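Local coordinates for putative cell invasion protein with MAC/Perforin domain (Bacteroides thetaiotaomicron VPI-5482, PDB 3KK7) that is of uncharacterised function but carries a membrane-attack complex/perforin (MACPF) domain and may act on membranes or in cell invasion, at residues T66-D71 with G219-A224; V80-L85 with L171-A176; S109-L114 with F137-T142; A224-V229 with L272-K277. All blocks are in the same frame, centred on the assembly; numbering follows the deposited sequence.

Three of the four contacts (1, 2 and 4) are buried, whereas contact 3 is only partly so. All lie within the MACPF domain, and contacts 1, 2 and 4 use its bent central sheet: contacts 1 and 4 share Ala-224 on strand 220-230 and use side chains from its two opposite faces, while contact 2 closes on the end of the neighbouring strand 157-173. Contact 1 alone joins its segments by a hydrogen bond, from a buried arginine. Contacts 2 and 4 are purely apolar, and contact 3 stacks an amide on a phenyl ring. Contacts 1 and 3 touch through Ser-67 O and Arg-139 NH2, 2.8 Å apart; contact 2 touches none of the others.

Contact 1: T66-D71 with G219-A224; sequences TSIIGD and GGRASA
Arg-221 and Ile-69 make the polar link: NH1 of the arginine donates to Ile-69 O over 2.7 Å, approaching almost head-on (C=O...N angle 162°), with the oxygen at the edge of the guanidinium and near its plane. The Arg-221 chain, extended from CG to NE, carries the group from strand 220-230 to the loop, and NH1 also donates to Ile-336 O. A leucine here would probably leave Ile-69 O without this donor and remove the flat surface on which Ile-68 rests. Ile-69 and Gly-70 are the central pair of a type II turn from Ile-68 to Asp-71, Gly-70 taking the position with positive phi. Gly-219 and Gly-220 fit the glycine pair of the MACPF signature, where the chain turns a corner between strands 211-218 and 220-230. The van der Waals contacts come from Ile-68, whose methyls meet polar groups: CG2 lies over one guanidinium face, toward its rim and 3.7 Å from Arg-221 NH2, while CD1 reaches Ser-223 OG at 3.4 Å. Within the loop, Thr-66 OG1 accepts from Ile-68 N, an ST turn, and donates to Asp-71 OD2 at 2.8 Å from above the carboxylate plane. Asp-71 also salt-bridges Lys-296.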
loop_
_atom_site.group_PDB
_atom_site.type_symbol
_atom_site.label_atom_id
_atom_site.label_comp_id
_atom_site.label_asym_id
_atom_site.label_seq_id
_atom_site.Cartn_x
_atom_site.Cartn_y
_atom_site.Cartn_z
ATOM N N THR A 66 10.019 9.717 -6.475
ATOM C CA THR A 66 11.369 10.084 -6.871
ATOM C C THR A 66 12.423 8.991 -6.556
ATOM O O THR A 66 13.518 9.016 -7.112
ATOM C CB THR A 66 11.788 11.338 -6.147
ATOM O OG1 THR A 66 11.962 11.040 -4.737
ATOM C CG2 THR A 66 10.751 12.455 -6.383
ATOM N N SER A 67 12.082 8.072 -5.646
ATOM C CA SER A 67 12.941 6.965 -5.191
ATOM C C SER A 67 13.970 7.415 -4.154
ATOM O O SER A 67 14.801 6.628 -3.729
ATOM C CB SER A 67 13.635 6.227 -6.347
ATOM O OG SER A 67 14.867 6.833 -6.660
ATOM N N ILE A 68 13.905 8.684 -3.739
ATOM C CA ILE A 68 14.702 9.165 -2.630
ATOM C C ILE A 68 13.848 8.938 -1.390
ATOM O O ILE A 68 12.757 9.485 -1.252
ATOM C CB ILE A 68 15.081 10.618 -2.760
ATOM C CG1 ILE A 68 15.769 10.884 -4.106
ATOM C CG2 ILE A 68 16.024 10.993 -1.629
ATOM C CD1 ILE A 68 17.121 10.205 -4.293
ATOM N N ILE A 69 14.373 8.100 -0.503
ATOM C CA ILE A 69 13.680 7.680 0.708
ATOM C C ILE A 69 13.440 8.875 1.630
ATOM O O ILE A 69 14.383 9.552 2.038
ATOM C CB ILE A 69 14.509 6.641 1.479
ATOM C CG1 ILE A 69 14.782 5.408 0.609
ATOM C CG2 ILE A 69 13.787 6.240 2.776
ATOM C CD1 ILE A 69 15.997 4.623 1.068
ATOM N N GLY A 70 12.176 9.114 1.946
ATOM C CA GLY A 70 11.807 10.189 2.860
ATOM C C GLY A 70 11.653 11.566 2.237
ATOM O O GLY A 70 11.369 12.532 2.940
ATOM N N ASP A 71 11.830 11.641 0.918
ATOM C CA ASP A 71 11.670 12.860 0.133
ATOM C C ASP A 71 10.209 13.343 0.229
ATOM O O ASP A 71 9.292 12.604 -0.111
ATOM C CB ASP A 71 12.064 12.521 -1.323
ATOM C CG ASP A 71 11.916 13.688 -2.312
ATOM O OD1 ASP A 71 11.328 14.749 -1.992
ATOM O OD2 ASP A 71 12.401 13.500 -3.454
ATOM N N GLY A 219 13.893 18.864 8.263
ATOM C CA GLY A 219 15.059 19.702 8.160
ATOM C C GLY A 219 15.322 20.105 6.728
ATOM O O GLY A 219 14.393 20.486 6.015
ATOM N N GLY A 220 16.600 20.044 6.341
ATOM C CA GLY A 220 17.041 20.216 4.954
ATOM C C GLY A 220 17.913 19.030 4.537
ATOM O O GLY A 220 18.506 18.404 5.369
ATOM N N ARG A 221 17.980 18.711 3.257
ATOM C CA ARG A 221 18.808 17.593 2.794
ATOM C C ARG A 221 19.325 17.847 1.401
ATOM O O ARG A 221 18.578 18.349 0.570
ATOM C CB ARG A 221 17.981 16.314 2.749
ATOM C CG ARG A 221 18.634 15.096 2.082
ATOM C CD ARG A 221 17.703 13.897 2.212
ATOM N NE ARG A 221 18.292 12.648 1.752
ATOM C CZ ARG A 221 17.660 11.476 1.748
ATOM N NH1 ARG A 221 16.409 11.383 2.174
ATOM N NH2 ARG A 221 18.268 10.395 1.297
ATOM N N ALA A 222 20.593 17.519 1.147
ATOM C CA ALA A 222 21.077 17.449 -0.224
ATOM C C ALA A 222 21.257 15.967 -0.537
ATOM O O ALA A 222 21.786 15.213 0.260
ATOM C CB ALA A 222 22.355 18.219 -0.399
ATOM N N SER A 223 20.776 15.567 -1.706
ATOM C CA SER A 223 20.750 14.189 -2.152
ATOM C C SER A 223 21.421 14.160 -3.492
ATOM O O SER A 223 21.086 14.939 -4.360
ATOM C CB SER A 223 19.308 13.757 -2.342
ATOM O OG SER A 223 19.267 12.450 -2.864
ATOM N N ALA A 224 22.394 13.276 -3.655
ATOM C CA ALA A 224 23.164 13.170 -4.879
ATOM C C ALA A 224 23.181 11.704 -5.309
ATOM O O ALA A 224 23.412 10.817 -4.474
ATOM C CB ALA A 224 24.595 13.674 -4.648
#

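Contact 2: V80-L85 with L171-A176; sequences VNMKKL and LNLQTA
The first turn of helix 82-88 packs its apolar side against Leu-173, the last residue of strand 157-173 in the central MACPF sheet. Both methyls of this leucine are used. CD1 is shared by two helix residues: the selenium of Met-82 (a selenomethionine) lies 3.8 Å from Leu-173 CD1, and Leu-85 CD2 comes within 3.9 Å of the same methyl. Val-80, just ahead of the helix, touches the other branch more loosely, CG2 to Leu-173 CD2 at 4.4 Å. Leu-173 holds CG opposite its own backbone N (chi1 177°), which sends the fork across to the helix, whereas the Met-82 chain folds at chi2 and chi3 and brings selenium and CE alike near CD1. One helical turn thus presents Met-82 and Leu-85 together, and its start is fixed by Asn-81 at the N-cap: OD1 accepts from Lys-84 N at 3.0 Å, a nearly straight bond (166°) with the donor well above the amide plane. Past Leu-173 the strand gives way to a turn, where Gln-174 OE1 accepts from Ala-176 N at 3.1 Å, right before helix 177-186. That helix supplies Ile-183, which touches both Val-80 and Leu-85.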
loop_
_atom_site.group_PDB
_atom_site.type_symbol
_atom_site.label_atom_id
_atom_site.label_comp_id
_atom_site.label_asym_id
_atom_site.label_seq_id
_atom_site.Cartn_x
_atom_site.Cartn_y
_atom_site.Cartn_z
ATOM N N VAL A 80 -5.074 9.874 6.959
ATOM C CA VAL A 80 -5.660 10.254 8.234
ATOM C C VAL A 80 -6.072 11.708 8.174
ATOM O O VAL A 80 -5.301 12.551 7.712
ATOM C CB VAL A 80 -4.694 10.042 9.416
ATOM C CG1 VAL A 80 -5.421 10.321 10.714
ATOM C CG2 VAL A 80 -4.148 8.609 9.427
ATOM N N ASN A 81 -7.308 11.995 8.597
ATOM C CA ASN A 81 -7.725 13.384 8.837
ATOM C C ASN A 81 -7.131 13.868 10.174
ATOM O O ASN A 81 -7.791 13.790 11.214
ATOM C CB ASN A 81 -9.249 13.514 8.838
ATOM C CG ASN A 81 -9.723 14.966 8.990
ATOM O OD1 ASN A 81 -8.961 15.828 9.378
ATOM N ND2 ASN A 81 -10.980 15.224 8.679
HETATM N N MSE A 82 -5.886 14.366 10.113
HETATM C CA MSE A 82 -5.115 14.818 11.273
HETATM C C MSE A 82 -5.741 15.962 12.047
HETATM O O MSE A 82 -5.695 15.976 13.263
HETATM C CB MSE A 82 -3.714 15.248 10.839
HETATM C CG MSE A 82 -2.851 14.108 10.367
HETATM SE SE MSE A 82 -2.475 12.740 11.742
HETATM C CE MSE A 82 -1.550 13.924 12.963
ATOM N N LYS A 83 -6.294 16.936 11.350
ATOM C CA LYS A 83 -6.918 18.047 12.024
ATOM C C LYS A 83 -8.070 17.509 12.882
ATOM O O LYS A 83 -8.198 17.866 14.049
ATOM C CB LYS A 83 -7.398 19.107 11.032
ATOM C CG LYS A 83 -8.346 20.184 11.631
ATOM C CD LYS A 83 -8.757 21.235 10.587
ATOM C CE LYS A 83 -9.406 22.479 11.220
ATOM N NZ LYS A 83 -10.819 22.265 11.650
ATOM N N LYS A 84 -8.900 16.650 12.313
ATOM C CA LYS A 84 -10.020 16.103 13.074
ATOM C C LYS A 84 -9.545 15.235 14.243
ATOM O O LYS A 84 -10.078 15.321 15.342
ATOM C CB LYS A 84 -10.947 15.294 12.182
ATOM C CG LYS A 84 -12.290 14.929 12.844
ATOM C CD LYS A 84 -13.050 13.909 11.998
ATOM C CE LYS A 84 -14.430 13.637 12.572
ATOM N NZ LYS A 84 -15.464 13.589 11.469
ATOM N N LEU A 85 -8.543 14.411 14.005
ATOM C CA LEU A 85 -8.022 13.524 15.043
ATOM C C LEU A 85 -7.480 14.321 16.211
ATOM O O LEU A 85 -7.761 14.003 17.354
ATOM C CB LEU A 85 -6.929 12.598 14.488
ATOM C CG LEU A 85 -6.207 11.647 15.457
ATOM C CD1 LEU A 85 -7.109 10.560 15.995
ATOM C CD2 LEU A 85 -4.996 11.043 14.730
ATOM N N LEU A 171 8.809 13.802 13.828
ATOM C CA LEU A 171 7.357 13.742 14.050
ATOM C C LEU A 171 6.907 12.329 14.049
ATOM O O LEU A 171 7.321 11.580 13.185
ATOM C CB LEU A 171 6.567 14.464 12.968
ATOM C CG LEU A 171 6.371 15.956 13.147
ATOM C CD1 LEU A 171 7.686 16.684 12.841
ATOM C CD2 LEU A 171 5.269 16.407 12.199
ATOM N N ASN A 172 6.021 11.985 14.982
ATOM C CA ASN A 172 5.462 10.644 15.073
ATOM C C ASN A 172 3.962 10.660 15.285
ATOM O O ASN A 172 3.451 11.484 16.048
ATOM C CB ASN A 172 6.133 9.876 16.201
ATOM C CG ASN A 172 7.580 9.545 15.895
ATOM O OD1 ASN A 172 8.471 10.389 16.081
ATOM N ND2 ASN A 172 7.826 8.323 15.397
ATOM N N LEU A 173 3.258 9.770 14.588
ATOM C CA LEU A 173 1.853 9.504 14.862
ATOM C C LEU A 173 1.820 8.271 15.729
ATOM O O LEU A 173 2.608 7.332 15.517
ATOM C CB LEU A 173 1.079 9.199 13.588
ATOM C CG LEU A 173 -0.413 8.821 13.632
ATOM C CD1 LEU A 173 -1.286 9.969 14.035
ATOM C CD2 LEU A 173 -0.780 8.375 12.217
ATOM N N GLN A 174 0.918 8.277 16.702
ATOM C CA GLN A 174 0.672 7.142 17.576
ATOM C C GLN A 174 0.334 5.923 16.739
ATOM O O GLN A 174 -0.540 5.997 15.899
ATOM C CB GLN A 174 -0.518 7.476 18.476
ATOM C CG GLN A 174 -1.053 6.330 19.329
ATOM C CD GLN A 174 -0.028 5.795 20.279
ATOM O OE1 GLN A 174 0.041 4.590 20.485
ATOM N NE2 GLN A 174 0.791 6.678 20.855
ATOM N N THR A 175 1.013 4.805 16.959
ATOM C CA THR A 175 0.708 3.618 16.165
ATOM C C THR A 175 0.284 2.369 16.945
ATOM O O THR A 175 0.233 1.284 16.370
ATOM C CB THR A 175 1.855 3.302 15.187
ATOM O OG1 THR A 175 3.065 3.141 15.913
ATOM C CG2 THR A 175 1.995 4.449 14.150
ATOM N N ALA A 176 -0.073 2.498 18.221
ATOM C CA ALA A 176 -0.625 1.346 18.921
ATOM C C ALA A 176 -1.829 0.841 18.116
ATOM O O ALA A 176 -2.659 1.647 17.643
ATOM C CB ALA A 176 -1.036 1.666 20.354
#

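Contact 3: S109-L114 with F137-T142; sequences SDFDRL and FGRQKT
Gln-140 lies flat on the ring of Phe-111, and its side chain can be followed outward across that face. CB sits over the middle of the ring, 3.7 Å from the centroid and 9° off the normal, a CH-pi contact. CG moves toward the rim, 3.6 Å from Phe-111 CE2, and CD stays close at 3.7 Å from the same atom. Beyond it the amide spreads over that side of the ring, with OE1 3.9 Å from Phe-111 CD2, NE2 4.0 Å from Phe-111 CE2 and the two planes 13° apart. The glutamine chain is extended, chi2 171°, which lets it run along the ring instead of turning off. Helix 133-146, which carries Gln-140, lies in the insert between strands 93-108 and 157-173, the place where pore-forming MACPF relatives hold a membrane-inserting helical cluster; whether it does so here is not known. Replacing Phe-111 by an alanine would probably strip Gln-140 of its stacking surface and leave the amide freer to turn. The ring edge meets Arg-139, CE1 to CG at 4.0 Å. Leu-114 crosses the bent arginine obliquely, CD2 against its base, 3.4 Å from Arg-139 CB, and CD1 near its end, 3.5 Å from NH1. The guanidinium is held beyond the contact by Ser-67 O, Glu-161 and Tyr-108 OH. Within the loop, Asp-110 OD1 accepts from Arg-113 N, an Asx motif.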
loop_
_atom_site.group_PDB
_atom_site.type_symbol
_atom_site.label_atom_id
_atom_site.label_comp_id
_atom_site.label_asym_id
_atom_site.label_seq_id
_atom_site.Cartn_x
_atom_site.Cartn_y
_atom_site.Cartn_z
ATOM N N SER A 109 26.259 -2.022 -7.048
ATOM C CA SER A 109 26.527 -2.534 -8.396
ATOM C C SER A 109 25.293 -2.955 -9.140
ATOM O O SER A 109 25.372 -3.272 -10.329
ATOM C CB SER A 109 27.426 -3.766 -8.331
ATOM O OG SER A 109 28.728 -3.406 -7.928
ATOM N N ASP A 110 24.168 -3.035 -8.453
ATOM C CA ASP A 110 22.939 -3.422 -9.124
ATOM C C ASP A 110 21.777 -3.149 -8.193
ATOM O O ASP A 110 21.984 -2.758 -7.027
ATOM C CB ASP A 110 22.973 -4.893 -9.616
ATOM C CG ASP A 110 22.880 -5.908 -8.489
ATOM O OD1 ASP A 110 22.124 -5.703 -7.518
ATOM O OD2 ASP A 110 23.565 -6.943 -8.581
ATOM N N PHE A 111 20.566 -3.374 -8.693
ATOM C CA PHE A 111 19.384 -2.922 -7.992
ATOM C C PHE A 111 18.953 -3.838 -6.863
ATOM O O PHE A 111 18.179 -3.423 -6.030
ATOM C CB PHE A 111 18.299 -2.521 -8.994
ATOM C CG PHE A 111 18.743 -1.368 -9.843
ATOM C CD1 PHE A 111 18.762 -0.076 -9.323
ATOM C CD2 PHE A 111 19.288 -1.575 -11.090
ATOM C CE1 PHE A 111 19.257 1.006 -10.094
ATOM C CE2 PHE A 111 19.794 -0.517 -11.847
ATOM C CZ PHE A 111 19.783 0.766 -11.351
ATOM N N ASP A 112 19.508 -5.036 -6.762
ATOM C CA ASP A 112 19.312 -5.818 -5.548
ATOM C C ASP A 112 20.263 -5.332 -4.484
ATOM O O ASP A 112 19.890 -5.194 -3.309
ATOM C CB ASP A 112 19.501 -7.304 -5.801
ATOM C CG ASP A 112 18.347 -7.901 -6.552
ATOM O OD1 ASP A 112 17.229 -7.325 -6.516
ATOM O OD2 ASP A 112 18.551 -8.970 -7.161
ATOM N N ARG A 113 21.487 -5.029 -4.889
ATOM C CA ARG A 113 22.467 -4.480 -3.959
ATOM C C ARG A 113 22.027 -3.115 -3.407
ATOM O O ARG A 113 22.554 -2.703 -2.393
ATOM C CB ARG A 113 23.837 -4.341 -4.615
ATOM C CG ARG A 113 24.426 -5.647 -5.196
ATOM C CD ARG A 113 25.080 -6.519 -4.190
ATOM N NE ARG A 113 26.014 -5.777 -3.354
ATOM C CZ ARG A 113 26.566 -6.259 -2.246
ATOM N NH1 ARG A 113 26.302 -7.509 -1.854
ATOM N NH2 ARG A 113 27.394 -5.500 -1.538
ATOM N N LEU A 114 21.099 -2.424 -4.081
ATOM C CA LEU A 114 20.539 -1.149 -3.596
ATOM C C LEU A 114 20.129 -1.227 -2.117
ATOM O O LEU A 114 20.310 -0.269 -1.344
ATOM C CB LEU A 114 19.320 -0.742 -4.441
ATOM C CG LEU A 114 18.559 0.527 -4.042
ATOM C CD1 LEU A 114 19.465 1.790 -3.882
ATOM C CD2 LEU A 114 17.443 0.786 -5.071
ATOM N N PHE A 137 12.577 -0.946 -8.783
ATOM C CA PHE A 137 12.163 -0.510 -10.104
ATOM C C PHE A 137 12.207 1.015 -10.222
ATOM O O PHE A 137 12.715 1.546 -11.184
ATOM C CB PHE A 137 10.754 -1.029 -10.431
ATOM C CG PHE A 137 10.201 -0.506 -11.764
ATOM C CD1 PHE A 137 10.544 -1.123 -12.967
ATOM C CD2 PHE A 137 9.380 0.614 -11.800
ATOM C CE1 PHE A 137 10.078 -0.644 -14.166
ATOM C CE2 PHE A 137 8.898 1.102 -13.010
ATOM C CZ PHE A 137 9.250 0.469 -14.197
ATOM N N GLY A 138 11.677 1.702 -9.219
ATOM C CA GLY A 138 11.650 3.156 -9.198
ATOM C C GLY A 138 13.030 3.762 -9.167
ATOM O O GLY A 138 13.291 4.776 -9.810
ATOM N N ARG A 139 13.944 3.150 -8.440
ATOM C CA ARG A 139 15.276 3.708 -8.401
ATOM C C ARG A 139 15.884 3.592 -9.797
ATOM O O ARG A 139 16.385 4.590 -10.319
ATOM C CB ARG A 139 16.156 3.069 -7.309
ATOM C CG ARG A 139 17.649 3.434 -7.338
ATOM C CD ARG A 139 17.880 4.926 -7.269
ATOM N NE ARG A 139 17.382 5.525 -6.018
ATOM C CZ ARG A 139 18.081 5.640 -4.895
ATOM N NH1 ARG A 139 19.327 5.153 -4.793
ATOM N NH2 ARG A 139 17.523 6.220 -3.849
ATOM N N GLN A 140 15.792 2.408 -10.407
ATOM C CA GLN A 140 16.361 2.201 -11.730
ATOM C C GLN A 140 15.737 3.147 -12.749
ATOM O O GLN A 140 16.413 3.649 -13.611
ATOM C CB GLN A 140 16.179 0.758 -12.233
ATOM C CG GLN A 140 16.843 0.543 -13.611
ATOM C CD GLN A 140 16.881 -0.894 -14.073
ATOM O OE1 GLN A 140 16.251 -1.774 -13.500
ATOM N NE2 GLN A 140 17.622 -1.139 -15.128
ATOM N N LYS A 141 14.432 3.346 -12.654
ATOM C CA LYS A 141 13.721 4.245 -13.549
ATOM C C LYS A 141 14.290 5.677 -13.435
ATOM O O LYS A 141 14.564 6.329 -14.444
ATOM C CB LYS A 141 12.211 4.169 -13.253
ATOM C CG LYS A 141 11.359 5.164 -14.022
ATOM C CD LYS A 141 9.844 4.874 -13.862
ATOM C CE LYS A 141 8.979 5.918 -14.580
ATOM N NZ LYS A 141 9.090 7.294 -13.976
ATOM N N THR A 142 14.517 6.123 -12.205
ATOM C CA THR A 142 15.104 7.412 -11.949
ATOM C C THR A 142 16.519 7.487 -12.485
ATOM O O THR A 142 16.878 8.476 -13.143
ATOM C CB THR A 142 15.123 7.744 -10.422
ATOM O OG1 THR A 142 13.795 7.662 -9.908
ATOM C CG2 THR A 142 15.681 9.144 -10.162
#

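Contact 4: A224-V229 with L272-K277; sequences ALFYGV and LSIGTK
Ile-274 bridges Ala-224 and Phe-226 with a single methyl. Its CD1 lies 3.5 Å from Ala-224 CB, a close apolar contact, and 4.4 Å from Phe-226 CZ, where it approaches the ring obliquely. The reach comes from an extended isoleucine: CG1 lies opposite the backbone N (chi1 -172°) and chi2 is likewise near 180°, so CD1 is the foremost atom and meets both partners. The backbones stay well apart, 8.7 Å between the CA atoms of Ala-224 and Ile-274, so the two strands meet here through side chains. Ala-224, with its short methyl, directs CB toward Ile-274, while Phe-226 leaves its backbone alongside the other segment and only the far end of its ring comes near.

The next shell adds Tyr-293 and Ile-295 of strand 288-298, which both touch Ile-274, Tyr-293 meeting Phe-226 as well and Ile-295 meeting Ala-224. Backbone bonds from Ala-224 to Leu-162 and from Phe-226 to Gly-160 fix strand 220-230 against strand 157-173. Leu-225, pointing to the other face, packs on Glu-161.

Beyond Ile-274 the chain departs at Gly-275, whose backbone angles suit only glycine, and Thr-276 OG1 is hydrogen-bonded to Ile-313 O and Ser-281 OG. Helix 236-249 and strands 251-254 and 271-274 lie between strands 220-230 and 288-298, where pore-forming MACPF relatives carry their second helical insert; an equivalent role here is not established. The contact lies where the small antiparallel sheet of strands 251-254, 271-274 and 318-319 meets one face of the central MACPF sheet, with helix 236-249 contributing Met-243 and Ile-247 beside the Phe-226 ring.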
loop_
_atom_site.group_PDB
_atom_site.type_symbol
_atom_site.label_atom_id
_atom_site.label_comp_id
_atom_site.label_asym_id
_atom_site.label_seq_id
_atom_site.Cartn_x
_atom_site.Cartn_y
_atom_site.Cartn_z
ATOM N N ALA A 224 22.394 13.276 -3.655
ATOM C CA ALA A 224 23.164 13.170 -4.879
ATOM C C ALA A 224 23.181 11.704 -5.309
ATOM O O ALA A 224 23.412 10.817 -4.474
ATOM C CB ALA A 224 24.595 13.674 -4.648
ATOM N N LEU A 225 22.938 11.465 -6.600
ATOM C CA LEU A 225 23.066 10.136 -7.179
ATOM C C LEU A 225 24.264 10.150 -8.103
ATOM O O LEU A 225 24.550 11.171 -8.727
ATOM C CB LEU A 225 21.813 9.746 -7.956
ATOM C CG LEU A 225 20.503 9.893 -7.188
ATOM C CD1 LEU A 225 19.348 9.714 -8.149
ATOM C CD2 LEU A 225 20.469 8.888 -6.063
ATOM N N PHE A 226 24.960 9.018 -8.166
ATOM C CA PHE A 226 26.158 8.864 -8.970
ATOM C C PHE A 226 26.019 7.683 -9.932
ATOM O O PHE A 226 25.422 6.623 -9.607
ATOM C CB PHE A 226 27.398 8.621 -8.094
ATOM C CG PHE A 226 27.706 9.736 -7.125
ATOM C CD1 PHE A 226 26.937 9.932 -5.998
ATOM C CD2 PHE A 226 28.784 10.547 -7.314
ATOM C CE1 PHE A 226 27.233 10.930 -5.114
ATOM C CE2 PHE A 226 29.063 11.549 -6.433
ATOM C CZ PHE A 226 28.293 11.731 -5.333
ATOM N N TYR A 227 26.589 7.872 -11.114
ATOM C CA TYR A 227 26.648 6.828 -12.113
ATOM C C TYR A 227 28.069 6.730 -12.635
ATOM O O TYR A 227 28.544 7.630 -13.312
ATOM C CB TYR A 227 25.645 7.120 -13.227
ATOM C CG TYR A 227 25.601 6.045 -14.289
ATOM C CD1 TYR A 227 26.453 6.094 -15.381
ATOM C CD2 TYR A 227 24.678 4.975 -14.215
ATOM C CE1 TYR A 227 26.406 5.100 -16.374
ATOM C CE2 TYR A 227 24.631 3.980 -15.218
ATOM C CZ TYR A 227 25.497 4.063 -16.285
ATOM O OH TYR A 227 25.478 3.116 -17.265
ATOM N N GLY A 228 28.750 5.638 -12.279
ATOM C CA GLY A 228 30.147 5.378 -12.670
ATOM C C GLY A 228 30.378 4.160 -13.573
ATOM O O GLY A 228 29.709 3.115 -13.448
ATOM N N VAL A 229 31.332 4.311 -14.502
ATOM C CA VAL A 229 31.837 3.180 -15.278
ATOM C C VAL A 229 33.228 2.849 -14.727
ATOM O O VAL A 229 34.191 3.603 -14.932
ATOM C CB VAL A 229 31.863 3.475 -16.777
ATOM C CG1 VAL A 229 32.549 2.352 -17.542
ATOM C CG2 VAL A 229 30.438 3.690 -17.273
ATOM N N LEU A 272 29.698 24.012 2.218
ATOM C CA LEU A 272 29.292 22.736 1.632
ATOM C C LEU A 272 29.397 22.771 0.095
ATOM O O LEU A 272 28.890 23.687 -0.565
ATOM C CB LEU A 272 27.870 22.361 2.084
ATOM C CG LEU A 272 27.301 21.051 1.523
ATOM C CD1 LEU A 272 28.102 19.889 2.056
ATOM C CD2 LEU A 272 25.823 20.891 1.838
ATOM N N SER A 273 30.050 21.772 -0.473
ATOM C CA SER A 273 30.133 21.697 -1.922
ATOM C C SER A 273 30.269 20.277 -2.345
ATOM O O SER A 273 30.812 19.454 -1.606
ATOM C CB SER A 273 31.322 22.484 -2.450
ATOM O OG SER A 273 32.541 21.928 -1.999
ATOM N N ILE A 274 29.765 20.002 -3.543
ATOM C CA ILE A 274 29.886 18.683 -4.169
ATOM C C ILE A 274 30.701 18.862 -5.453
ATOM O O ILE A 274 30.638 19.925 -6.077
ATOM C CB ILE A 274 28.511 18.086 -4.451
ATOM C CG1 ILE A 274 28.619 16.653 -4.919
ATOM C CG2 ILE A 274 27.771 18.914 -5.485
ATOM C CD1 ILE A 274 27.239 15.981 -5.019
ATOM N N GLY A 275 31.465 17.832 -5.821
ATOM C CA GLY A 275 32.374 17.875 -6.968
ATOM C C GLY A 275 33.808 17.767 -6.484
ATOM O O GLY A 275 34.114 18.151 -5.365
ATOM N N THR A 276 34.691 17.214 -7.302
ATOM C CA THR A 276 36.105 17.145 -6.962
ATOM C C THR A 276 36.854 18.221 -7.753
ATOM O O THR A 276 36.324 18.785 -8.713
ATOM C CB THR A 276 36.683 15.772 -7.325
ATOM O OG1 THR A 276 36.417 15.503 -8.702
ATOM C CG2 THR A 276 36.052 14.695 -6.520
ATOM N N LYS A 277 38.076 18.524 -7.339
ATOM C CA LYS A 277 38.993 19.282 -8.181
ATOM C C LYS A 277 40.363 18.711 -7.942
ATOM O O LYS A 277 40.542 17.822 -7.102
ATOM C CB LYS A 277 38.971 20.786 -7.871
#